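Local coordinates for protein Thf1 (Thermosynechococcus elongatus, PDB 5MJW) that may take part in the biogenesis of photosynthetic membranes, as a largely helical member of the THF1 family, at residues Q116-R121 against A137-L142. Sequence-based numbering, arbitrary orientation.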
ATOM      1  N   GLN A 116      -1.228   5.301  13.536  1.00 85.10           N
ATOM      2  CA  GLN A 116      -0.883   6.700  13.868  1.00 90.93           C
ATOM      3  C   GLN A 116      -0.477   6.852  15.330  1.00 90.72           C
ATOM      4  O   GLN A 116       0.431   7.613  15.644  1.00 94.77           O
ATOM      5  CB  GLN A 116      -2.052   7.650  13.570  1.00 97.07           C
ATOM      6  CG  GLN A 116      -2.363   7.833  12.087  1.00 99.60           C
ATOM      7  CD  GLN A 116      -3.634   8.634  11.836  1.00105.37           C
ATOM      8  OE1 GLN A 116      -4.078   9.412  12.686  1.00110.23           O
ATOM      9  NE2 GLN A 116      -4.223   8.450  10.655  1.00105.57           N
ATOM     10  N   GLN A 117      -1.172   6.130  16.205  1.00 87.39           N
ATOM     11  CA  GLN A 117      -0.755   5.864  17.594  1.00 86.63           C
ATOM     12  C   GLN A 117       0.774   5.836  17.824  1.00 84.34           C
ATOM     13  O   GLN A 117       1.254   6.417  18.790  1.00 84.80           O
ATOM     14  CB  GLN A 117      -1.387   4.532  18.029  1.00 84.04           C
ATOM     15  CG  GLN A 117      -1.104   4.037  19.444  1.00 84.15           C
ATOM     16  CD  GLN A 117      -1.690   2.651  19.687  1.00 81.73           C
ATOM     17  OE1 GLN A 117      -2.486   2.150  18.883  1.00 78.73           O
ATOM     18  NE2 GLN A 117      -1.297   2.022  20.798  1.00 81.40           N
ATOM     19  N   TYR A 118       1.522   5.183  16.929  1.00 81.28           N
ATOM     20  CA  TYR A 118       2.988   5.034  17.061  1.00 81.67           C
ATOM     21  C   TYR A 118       3.848   6.118  16.382  1.00 84.86           C
ATOM     22  O   TYR A 118       5.073   5.968  16.309  1.00 84.05           O
ATOM     23  CB  TYR A 118       3.432   3.653  16.550  1.00 77.68           C
ATOM     24  CG  TYR A 118       2.629   2.510  17.126  1.00 74.62           C
ATOM     25  CD1 TYR A 118       2.636   2.250  18.500  1.00 74.51           C
ATOM     26  CD2 TYR A 118       1.855   1.692  16.305  1.00 71.76           C
ATOM     27  CE1 TYR A 118       1.893   1.211  19.036  1.00 71.74           C
ATOM     28  CE2 TYR A 118       1.112   0.650  16.833  1.00 69.70           C
ATOM     29  CZ  TYR A 118       1.126   0.418  18.198  1.00 69.66           C
ATOM     30  OH  TYR A 118       0.382  -0.616  18.715  1.00 67.60           O
ATOM     31  N   GLN A 119       3.228   7.201  15.903  1.00 88.87           N
ATOM     32  CA  GLN A 119       3.973   8.328  15.311  1.00 93.75           C
ATOM     33  C   GLN A 119       4.972   8.932  16.293  1.00 97.04           C
ATOM     34  O   GLN A 119       4.620   9.261  17.425  1.00 97.10           O
ATOM     35  CB  GLN A 119       3.038   9.442  14.822  1.00 98.38           C
ATOM     36  CG  GLN A 119       2.454   9.206  13.437  1.00 98.00           C
ATOM     37  CD  GLN A 119       1.653  10.384  12.911  1.00102.98           C
ATOM     38  OE1 GLN A 119       1.746  11.502  13.423  1.00108.08           O
ATOM     39  NE2 GLN A 119       0.863  10.137  11.872  1.00101.97           N
ATOM     40  N   GLY A 120       6.219   9.060  15.849  1.00 99.60           N
ATOM     41  CA  GLY A 120       7.261   9.710  16.633  1.00103.78           C
ATOM     42  C   GLY A 120       7.837   8.917  17.795  1.00101.20           C
ATOM     43  O   GLY A 120       8.633   9.459  18.558  1.00105.08           O
ATOM     44  N   ARG A 121       7.459   7.648  17.947  1.00 95.70           N
ATOM     45  CA  ARG A 121       8.040   6.807  18.998  1.00 94.91           C
ATOM     46  C   ARG A 121       9.397   6.311  18.509  1.00 94.44           C
ATOM     47  O   ARG A 121       9.594   6.150  17.301  1.00 92.82           O
ATOM     48  CB  ARG A 121       7.142   5.610  19.321  1.00 91.30           C
ATOM     49  CG  ARG A 121       5.751   5.955  19.849  1.00 92.49           C
ATOM     50  CD  ARG A 121       5.592   5.815  21.364  1.00 94.14           C
ATOM     51  NE  ARG A 121       4.384   5.049  21.697  1.00 91.62           N
ATOM     52  CZ  ARG A 121       4.307   3.716  21.795  1.00 89.45           C
ATOM     53  NH1 ARG A 121       5.376   2.938  21.607  1.00 89.90           N
ATOM     54  NH2 ARG A 121       3.138   3.143  22.079  1.00 87.43           N
ATOM     55  N   ALA A 137      -2.244  -3.153  20.335  1.00 60.46           N
ATOM     56  CA  ALA A 137      -2.757  -3.224  18.982  1.00 61.33           C
ATOM     57  C   ALA A 137      -2.648  -1.806  18.354  1.00 63.62           C
ATOM     58  O   ALA A 137      -2.862  -0.805  19.064  1.00 64.79           O
ATOM     59  CB  ALA A 137      -4.207  -3.719  18.996  1.00 61.19           C
ATOM     60  N   PRO A 138      -2.327  -1.690  17.059  1.00 60.48           N
ATOM     61  CA  PRO A 138      -2.111  -2.801  16.132  1.00 58.67           C
ATOM     62  C   PRO A 138      -0.672  -3.346  16.047  1.00 56.75           C
ATOM     63  O   PRO A 138      -0.407  -4.184  15.184  1.00 54.43           O
ATOM     64  CB  PRO A 138      -2.483  -2.173  14.794  1.00 59.96           C
ATOM     65  CG  PRO A 138      -1.970  -0.776  14.941  1.00 62.42           C
ATOM     66  CD  PRO A 138      -2.350  -0.399  16.351  1.00 62.93           C
ATOM     67  N   LEU A 139       0.244  -2.905  16.910  1.00 56.79           N
ATOM     68  CA  LEU A 139       1.624  -3.392  16.844  1.00 57.68           C
ATOM     69  C   LEU A 139       1.716  -4.914  16.972  1.00 58.93           C
ATOM     70  O   LEU A 139       2.498  -5.548  16.264  1.00 58.23           O
ATOM     71  CB  LEU A 139       2.502  -2.718  17.899  1.00 58.13           C
ATOM     72  CG  LEU A 139       3.964  -3.140  17.953  1.00 58.87           C
ATOM     73  CD1 LEU A 139       4.634  -2.938  16.606  1.00 59.42           C
ATOM     74  CD2 LEU A 139       4.685  -2.361  19.043  1.00 61.18           C
ATOM     75  N   ASN A 140       0.898  -5.493  17.853  1.00 61.83           N
ATOM     76  CA  ASN A 140       0.832  -6.957  18.047  1.00 64.33           C
ATOM     77  C   ASN A 140       0.583  -7.772  16.764  1.00 65.59           C
ATOM     78  O   ASN A 140       0.950  -8.948  16.699  1.00 68.41           O
ATOM     79  CB  ASN A 140      -0.247  -7.320  19.084  1.00 65.58           C
ATOM     80  CG  ASN A 140      -1.664  -7.065  18.581  1.00 66.07           C
ATOM     81  OD1 ASN A 140      -1.892  -6.233  17.687  1.00 67.22           O
ATOM     82  ND2 ASN A 140      -2.625  -7.784  19.146  1.00 65.81           N
ATOM     83  N   SER A 141      -0.044  -7.155  15.760  1.00 66.19           N
ATOM     84  CA  SER A 141      -0.306  -7.819  14.468  1.00 66.97           C
ATOM     85  C   SER A 141       0.941  -8.258  13.673  1.00 67.41           C
ATOM     86  O   SER A 141       0.804  -8.996  12.699  1.00 68.41           O
ATOM     87  CB  SER A 141      -1.175  -6.936  13.573  1.00 66.96           C
ATOM     88  OG  SER A 141      -0.424  -5.831  13.084  1.00 70.13           O
ATOM     89  N   LEU A 142       2.137  -7.820  14.070  1.00 67.71           N
ATOM     90  CA  LEU A 142       3.373  -8.360  13.486  1.00 70.28           C
ATOM     91  C   LEU A 142       3.613  -9.852  13.809  1.00 74.28           C
ATOM     92  O   LEU A 142       4.332 -10.523  13.072  1.00 79.99           O
ATOM     93  CB  LEU A 142       4.581  -7.518  13.898  1.00 70.56           C
ATOM     94  CG  LEU A 142       4.590  -6.059  13.427  1.00 69.70           C
ATOM     95  CD1 LEU A 142       5.753  -5.294  14.039  1.00 71.68           C
ATOM     96  CD2 LEU A 142       4.664  -5.972  11.913  1.00 72.25           C
TER
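Tyr118 reaches across to the backbone of Leu139, an example of how one buried tyrosine can tie together two loops of an all-helical fold. The loops flank helix 123-131: one leads into it from helix 105-113, the other leaves it toward helix 150-161. Leu139 N donates to Tyr118 OH over 2.9 Å, the N-H pointing at the oxygen at 151°. Beside this bond, Leu139 CB lies 3.4 Å from Tyr118 CZ, while Pro138 CD approaches Tyr118 CE2, one of the two ring carbons next to the one bearing the hydroxyl, at 3.6 Å; both carbons meet the ring obliquely. The hydroxyl also hydrogen-bonds Ser136 OG, just before 137-142, and is thus gripped from two residues of the same loop. Were Tyr118 an alanine, Leu139 N and Ser136 OG would probably lose the oxygen they share, and a gap would be likely to open beside Pro138 and Leu139.

Further out, a first torsion that sets CG opposite the carbonyl carbon (chi1 -50°) helps to carry the ring across. Gln117 CG rests over one face near the rim, and Arg121 CZ sits in the ring plane at its edge, so that Tyr118 CD1 lies over a face of the guanidinium, toward its rim. A type II turn from Tyr118 to Arg121, with Gly120 at positive phi, brings the arginine back beside the ring. In 137-142, a cis peptide bond precedes Pro138, and Leu139 packs against Ile126 and Leu130 of the intervening helix. Leu139 also opens a short 3-10 turn, where Pro138 O accepts from both Ser141 N at 3.0 Å and Ser141 OG at 2.7 Å.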